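Local atomic coordinates of putative mandelate racemase (Zymomonas mobilis, PDB entry 2OX4), a protein that probably acts as a magnesium-dependent lyase of the mandelate racemase branch of the enolase superfamily, although its substrate is not established. Residues A229-I243 with A255-R268. Numbering follows the deposited sequence. Where two conformers were deposited one is given.
With MG (magnesium ion), chain O.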
loop_
_atom_site.group_PDB
_atom_site.type_symbol
_atom_site.label_atom_id
_atom_site.label_comp_id
_atom_site.label_asym_id
_atom_site.label_seq_id
_atom_site.Cartn_x
_atom_site.Cartn_y
_atom_site.Cartn_z
ATOM N N ALA C 229 13.920 12.356 21.932
ATOM C CA ALA C 229 12.521 12.230 22.400
ATOM C C ALA C 229 12.363 11.223 23.542
ATOM O O ALA C 229 11.647 11.485 24.514
ATOM C CB ALA C 229 11.583 11.853 21.239
ATOM N N LYS C 230 13.030 10.079 23.420
ATOM C CA LYS C 230 13.009 9.066 24.469
ATOM C C LYS C 230 13.473 9.631 25.808
ATOM O O LYS C 230 12.912 9.313 26.857
ATOM C CB LYS C 230 13.878 7.869 24.075
ATOM C CG LYS C 230 13.342 7.076 22.893
ATOM C CD LYS C 230 14.194 5.847 22.624
ATOM C CE LYS C 230 13.957 5.308 21.222
ATOM N NZ LYS C 230 12.543 4.886 21.021
ATOM N N ALA C 231 14.501 10.471 25.763
ATOM C CA ALA C 231 15.114 11.005 26.973
ATOM C C ALA C 231 14.288 12.093 27.657
ATOM O O ALA C 231 14.428 12.304 28.867
ATOM C CB ALA C 231 16.502 11.510 26.666
ATOM N N ILE C 232 13.434 12.782 26.892
ATOM C CA ILE C 232 12.646 13.915 27.426
ATOM C C ILE C 232 11.141 13.686 27.546
ATOM O O ILE C 232 10.426 14.554 28.047
ATOM C CB ILE C 232 12.878 15.239 26.673
ATOM C CG1 ILE C 232 12.442 15.126 25.206
ATOM C CG2 ILE C 232 14.327 15.733 26.847
ATOM C CD1 ILE C 232 12.375 16.458 24.478
ATOM N N GLU C 233 10.658 12.530 27.106
ATOM C CA GLU C 233 9.210 12.300 27.088
ATOM C C GLU C 233 8.573 12.344 28.484
ATOM O O GLU C 233 7.439 12.806 28.630
ATOM C CB GLU C 233 8.837 11.017 26.346
ATOM C CG GLU C 233 9.536 9.760 26.839
ATOM C CD GLU C 233 9.114 8.514 26.078
ATOM O OE1 GLU C 233 9.612 7.421 26.423
ATOM O OE2 GLU C 233 8.294 8.627 25.136
ATOM N N GLU C 234 9.321 11.907 29.499
ATOM C CA GLU C 234 8.869 11.974 30.898
ATOM C C GLU C 234 8.503 13.388 31.398
ATOM O O GLU C 234 7.788 13.536 32.389
ATOM C CB GLU C 234 9.917 11.349 31.820
ATOM C CG GLU C 234 11.203 12.155 31.918
ATOM C CD GLU C 234 12.348 11.342 32.478
ATOM O OE1 GLU C 234 13.044 10.669 31.683
ATOM O OE2 GLU C 234 12.544 11.379 33.713
ATOM N N PHE C 235 8.977 14.419 30.703
ATOM C CA PHE C 235 8.777 15.792 31.154
ATOM C C PHE C 235 7.532 16.473 30.588
ATOM O O PHE C 235 7.383 17.688 30.743
ATOM C CB PHE C 235 10.015 16.639 30.864
ATOM C CG PHE C 235 11.255 16.139 31.552
ATOM C CD1 PHE C 235 12.293 15.573 30.817
ATOM C CD2 PHE C 235 11.379 16.220 32.940
ATOM C CE1 PHE C 235 13.446 15.097 31.448
ATOM C CE2 PHE C 235 12.528 15.749 33.583
ATOM C CZ PHE C 235 13.563 15.190 32.838
ATOM N N ASN C 236 6.660 15.698 29.939
ATOM C CA ASN C 236 5.414 16.218 29.352
ATOM C C ASN C 236 5.651 17.369 28.363
ATOM O O ASN C 236 5.316 18.527 28.625
ATOM C CB ASN C 236 4.399 16.608 30.448
ATOM C CG ASN C 236 3.047 17.048 29.880
ATOM O OD1 ASN C 236 2.448 18.019 30.354
ATOM N ND2 ASN C 236 2.564 16.333 28.860
ATOM N N ILE C 237 6.256 17.037 27.229
ATOM C CA ILE C 237 6.584 18.027 26.208
ATOM C C ILE C 237 5.328 18.304 25.387
ATOM O O ILE C 237 4.673 17.379 24.925
ATOM C CB ILE C 237 7.748 17.507 25.312
ATOM C CG1 ILE C 237 8.965 17.158 26.176
ATOM C CG2 ILE C 237 8.102 18.498 24.196
ATOM C CD1 ILE C 237 9.449 18.306 27.054
ATOM N N PHE C 238 4.989 19.584 25.229
ATOM C CA PHE C 238 3.729 19.992 24.620
ATOM C C PHE C 238 3.736 19.607 23.130
ATOM O O PHE C 238 2.831 18.929 22.646
ATOM C CB PHE C 238 3.576 21.513 24.767
ATOM C CG PHE C 238 2.187 22.014 24.526
ATOM C CD1 PHE C 238 1.121 21.571 25.312
ATOM C CD2 PHE C 238 1.940 22.937 23.522
ATOM C CE1 PHE C 238 -0.163 22.041 25.097
ATOM C CE2 PHE C 238 0.642 23.415 23.286
ATOM C CZ PHE C 238 -0.407 22.970 24.072
ATOM N N PHE C 239 4.770 20.043 22.423
ATOM C CA PHE C 239 5.100 19.494 21.115
ATOM C C PHE C 239 6.573 19.683 20.793
ATOM O O PHE C 239 7.290 20.358 21.533
ATOM C CB PHE C 239 4.137 19.958 19.989
ATOM C CG PHE C 239 4.027 21.457 19.783
ATOM C CD1 PHE C 239 5.032 22.168 19.119
ATOM C CD2 PHE C 239 2.884 22.147 20.177
ATOM C CE1 PHE C 239 4.913 23.546 18.884
ATOM C CE2 PHE C 239 2.764 23.530 19.953
ATOM C CZ PHE C 239 3.786 24.224 19.307
ATOM N N TYR C 240 7.008 19.078 19.692
ATOM C CA TYR C 240 8.420 18.837 19.403
ATOM C C TYR C 240 8.590 19.271 17.958
ATOM O O TYR C 240 8.013 18.650 17.045
ATOM C CB TYR C 240 8.662 17.326 19.557
ATOM C CG TYR C 240 10.099 16.817 19.546
ATOM C CD1 TYR C 240 11.175 17.618 19.934
ATOM C CD2 TYR C 240 10.359 15.484 19.186
ATOM C CE1 TYR C 240 12.497 17.104 19.930
ATOM C CE2 TYR C 240 11.652 14.969 19.177
ATOM C CZ TYR C 240 12.713 15.780 19.550
ATOM O OH TYR C 240 13.978 15.251 19.546
ATOM N N GLU C 241 9.337 20.354 17.758
ATOM C CA GLU C 241 9.282 21.151 16.520
ATOM C C GLU C 241 10.532 20.977 15.647
ATOM O O GLU C 241 11.667 21.009 16.152
ATOM C CB GLU C 241 9.072 22.646 16.844
ATOM C CG GLU C 241 9.369 23.571 15.662
ATOM C CD GLU C 241 9.122 25.047 15.944
ATOM O OE1 GLU C 241 8.484 25.365 16.968
ATOM O OE2 GLU C 241 9.557 25.892 15.119
ATOM N N GLU C 242 10.307 20.820 14.336
ATOM C CA GLU C 242 11.366 20.764 13.321
ATOM C C GLU C 242 12.486 19.787 13.673
ATOM O O GLU C 242 13.640 20.174 13.871
ATOM C CB GLU C 242 11.912 22.154 13.003
ATOM C CG GLU C 242 11.010 22.987 12.076
ATOM C CD GLU C 242 11.822 23.755 11.039
ATOM O OE1 GLU C 242 12.569 24.668 11.443
ATOM O OE2 GLU C 242 11.716 23.448 9.828
ATOM N N ILE C 243 12.136 18.509 13.744
ATOM C CA ILE C 243 13.061 17.516 14.274
ATOM C C ILE C 243 14.013 16.952 13.209
ATOM O O ILE C 243 14.941 16.208 13.525
ATOM C CB ILE C 243 12.306 16.396 14.977
ATOM C CG1 ILE C 243 11.504 15.564 13.958
ATOM C CG2 ILE C 243 11.369 16.988 16.051
ATOM C CD1 ILE C 243 10.918 14.285 14.547
ATOM N N ALA C 255 9.717 8.840 11.743
ATOM C CA ALA C 255 10.009 9.393 13.072
ATOM C C ALA C 255 8.834 9.185 14.028
ATOM O O ALA C 255 9.020 8.745 15.176
ATOM C CB ALA C 255 10.362 10.887 12.974
ATOM N N LYS C 256 7.628 9.490 13.555
ATOM C CA LYS C 256 6.425 9.405 14.401
ATOM C C LYS C 256 6.138 7.989 14.897
ATOM O O LYS C 256 5.565 7.815 15.970
ATOM C CB LYS C 256 5.196 9.972 13.695
ATOM C CG LYS C 256 3.932 9.960 14.558
ATOM C CD LYS C 256 2.773 10.718 13.913
ATOM C CE LYS C 256 2.705 12.156 14.420
ATOM N NZ LYS C 256 2.223 12.187 15.838
ATOM N N LYS C 257 6.552 6.976 14.131
ATOM C CA LYS C 257 6.470 5.594 14.614
ATOM C C LYS C 257 7.157 5.364 15.971
ATOM O O LYS C 257 6.719 4.523 16.748
ATOM C CB LYS C 257 7.010 4.595 13.585
ATOM C CG LYS C 257 6.221 4.543 12.276
ATOM C CD LYS C 257 6.899 3.619 11.267
ATOM C CE LYS C 257 6.076 3.547 9.968
ATOM N NZ LYS C 257 6.804 2.784 8.925
ATOM N N LYS C 258 8.217 6.122 16.247
ATOM C CA LYS C 258 9.026 5.886 17.442
ATOM C C LYS C 258 8.985 7.040 18.445
ATOM O O LYS C 258 9.689 6.998 19.455
ATOM C CB LYS C 258 10.482 5.572 17.060
ATOM C CG LYS C 258 10.655 4.396 16.096
ATOM C CD LYS C 258 10.347 3.068 16.759
ATOM C CE LYS C 258 10.992 1.915 15.982
ATOM N NZ LYS C 258 10.982 0.653 16.764
ATOM N N ILE C 259 8.170 8.059 18.166
ATOM C CA ILE C 259 8.097 9.268 19.014
ATOM C C ILE C 259 6.652 9.459 19.462
ATOM O O ILE C 259 5.747 9.503 18.630
ATOM C CB ILE C 259 8.605 10.563 18.283
ATOM C CG1 ILE C 259 10.097 10.462 17.945
ATOM C CG2 ILE C 259 8.314 11.853 19.140
ATOM C CD1 ILE C 259 10.606 11.575 17.032
ATOM N N ASP C 260 6.416 9.568 20.764
ATOM C CA ASP C 260 5.045 9.754 21.234
ATOM C C ASP C 260 4.633 11.211 21.448
ATOM O O ASP C 260 3.438 11.521 21.545
ATOM C CB ASP C 260 4.765 8.884 22.459
ATOM C CG ASP C 260 4.598 7.418 22.093
ATOM O OD1 ASP C 260 3.982 7.141 21.040
ATOM O OD2 ASP C 260 5.097 6.548 22.836
ATOM N N ILE C 261 5.622 12.101 21.490
ATOM C CA ILE C 261 5.365 13.520 21.741
ATOM C C ILE C 261 4.766 14.064 20.430
ATOM O O ILE C 261 5.266 13.713 19.355
ATOM C CB ILE C 261 6.699 14.267 21.987
ATOM C CG1 ILE C 261 7.514 13.632 23.128
ATOM C CG2 ILE C 261 6.467 15.751 22.212
ATOM C CD1 ILE C 261 8.921 14.178 23.226
ATOM N N PRO C 262 3.713 14.914 20.507
ATOM C CA PRO C 262 3.188 15.521 19.272
ATOM C C PRO C 262 4.254 16.266 18.482
ATOM O O PRO C 262 5.123 16.929 19.061
ATOM C CB PRO C 262 2.125 16.511 19.765
ATOM C CG PRO C 262 1.691 15.935 21.117
ATOM C CD PRO C 262 2.976 15.368 21.705
ATOM N N LEU C 263 4.187 16.139 17.162
ATOM C CA LEU C 263 5.190 16.744 16.273
ATOM C C LEU C 263 4.676 18.025 15.628
ATOM O O LEU C 263 3.492 18.129 15.270
ATOM C CB LEU C 263 5.626 15.756 15.186
ATOM C CG LEU C 263 6.235 14.437 15.678
ATOM C CD1 LEU C 263 6.756 13.630 14.470
ATOM C CD2 LEU C 263 7.375 14.728 16.668
ATOM N N ALA C 264 5.578 18.990 15.473
ATOM C CA ALA C 264 5.255 20.261 14.809
ATOM C C ALA C 264 6.249 20.619 13.710
ATOM O O ALA C 264 7.448 20.329 13.816
ATOM C CB ALA C 264 5.203 21.390 15.820
ATOM N N SER C 265 5.754 21.271 12.662
ATOM C CA SER C 265 6.616 21.729 11.573
ATOM C C SER C 265 5.846 22.688 10.677
ATOM O O SER C 265 4.628 22.621 10.603
ATOM C CB SER C 265 7.073 20.551 10.716
ATOM O OG SER C 265 8.096 20.970 9.830
ATOM N N GLY C 266 6.560 23.572 9.986
ATOM C CA GLY C 266 5.893 24.352 8.966
ATOM C C GLY C 266 6.635 25.542 8.435
ATOM O O GLY C 266 6.302 26.018 7.363
ATOM N N GLU C 267 7.608 26.064 9.186
ATOM C CA GLU C 267 8.268 27.285 8.729
ATOM C C GLU C 267 9.097 27.041 7.477
ATOM O O GLU C 267 9.386 27.978 6.742
ATOM C CB GLU C 267 9.125 27.915 9.828
ATOM C CG GLU C 267 10.373 27.120 10.184
ATOM C CD GLU C 267 10.951 27.588 11.492
ATOM O OE1 GLU C 267 10.432 27.162 12.547
ATOM O OE2 GLU C 267 11.903 28.394 11.461
ATOM N N ARG C 268 9.468 25.781 7.226
ATOM C CA ARG C 268 10.158 25.442 5.980
ATOM C C ARG C 268 9.324 24.525 5.063
ATOM O O ARG C 268 9.855 23.680 4.332
ATOM C CB ARG C 268 11.543 24.861 6.292
ATOM C CG ARG C 268 12.563 25.944 6.641
ATOM C CD ARG C 268 13.925 25.350 6.949
ATOM N NE ARG C 268 13.959 24.781 8.297
ATOM C CZ ARG C 268 15.076 24.511 8.958
ATOM N NH1 ARG C 268 16.258 24.750 8.388
ATOM N NH2 ARG C 268 15.006 24.014 10.188
HETATM MG MG MG O . 11.148 27.112 14.535
HETATM O O HOH W 1 8.900 9.550 22.539
HETATM O O HOH W 2 9.364 23.114 8.630
HETATM O O HOH W 3 12.533 25.567 13.766
HETATM O O HOH W 4 9.271 18.151 12.876
HETATM O O HOH W 5 12.850 28.647 13.958
HETATM O O HOH W 6 10.289 28.880 15.260
#
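Glu241, the last residue of strand 237-241, and Glu267, two residues beyond strand 263-265, bind one magnesium ion across a pair of adjacent parallel strands, which helix 250-258 joins in a beta-alpha-beta unit of the enolase-superfamily barrel. Two backbone bonds zigzag across, Ala264 N to Tyr240 O and Glu242 N to Ala264 O, with a weak third from Tyr240 N to Pro262 O. The short strand axes approach to 4.5 Å and cross at -37°, a twist consistent with neighbouring strands of a barrel wall.

On the helix-facing side, Ile261 carries much of the apolar packing: CG2 packs on Ile237 CG2 and Tyr240 CB, while CD1 reaches Ala229 and Ile232. Farther along, Ile243 and Ile259 meet tip to tip, CD1 to CD1 at 3.7 Å. The Tyr240 ring takes Ile243 CG2 over one face and Ile259 CD1 at its edge, and its hydroxyl bonds to Ala225 O. On the barrel-interior side, Ala264 CB lies 3.4 Å from Phe239 CD1.

Glu241 places CG anti to the backbone N (chi1 165°) and runs extended to the metal, where OE2 binds at 2.1 Å, as does Glu267 OE1; Glu215 and three waters complete the site, and Lys166 pairs with Glu241 OE1. Behind this first shell, the Glu242 carboxylate stacks on that of Glu267, planes 11° apart, and accepts a bond from metal-bound water 3. Arg268 grips Glu242 side-on; an alanine in its place would probably leave this second-shell carboxylate without its countercharge and freer to turn beside Glu267. The two arms of that grip differ: Arg268 NH2 meets Glu242 OE1 from above the carboxylate plane at 2.8 Å, whereas Arg268 NE reaches the syn lone pair of Glu242 OE2 at 3.0 Å.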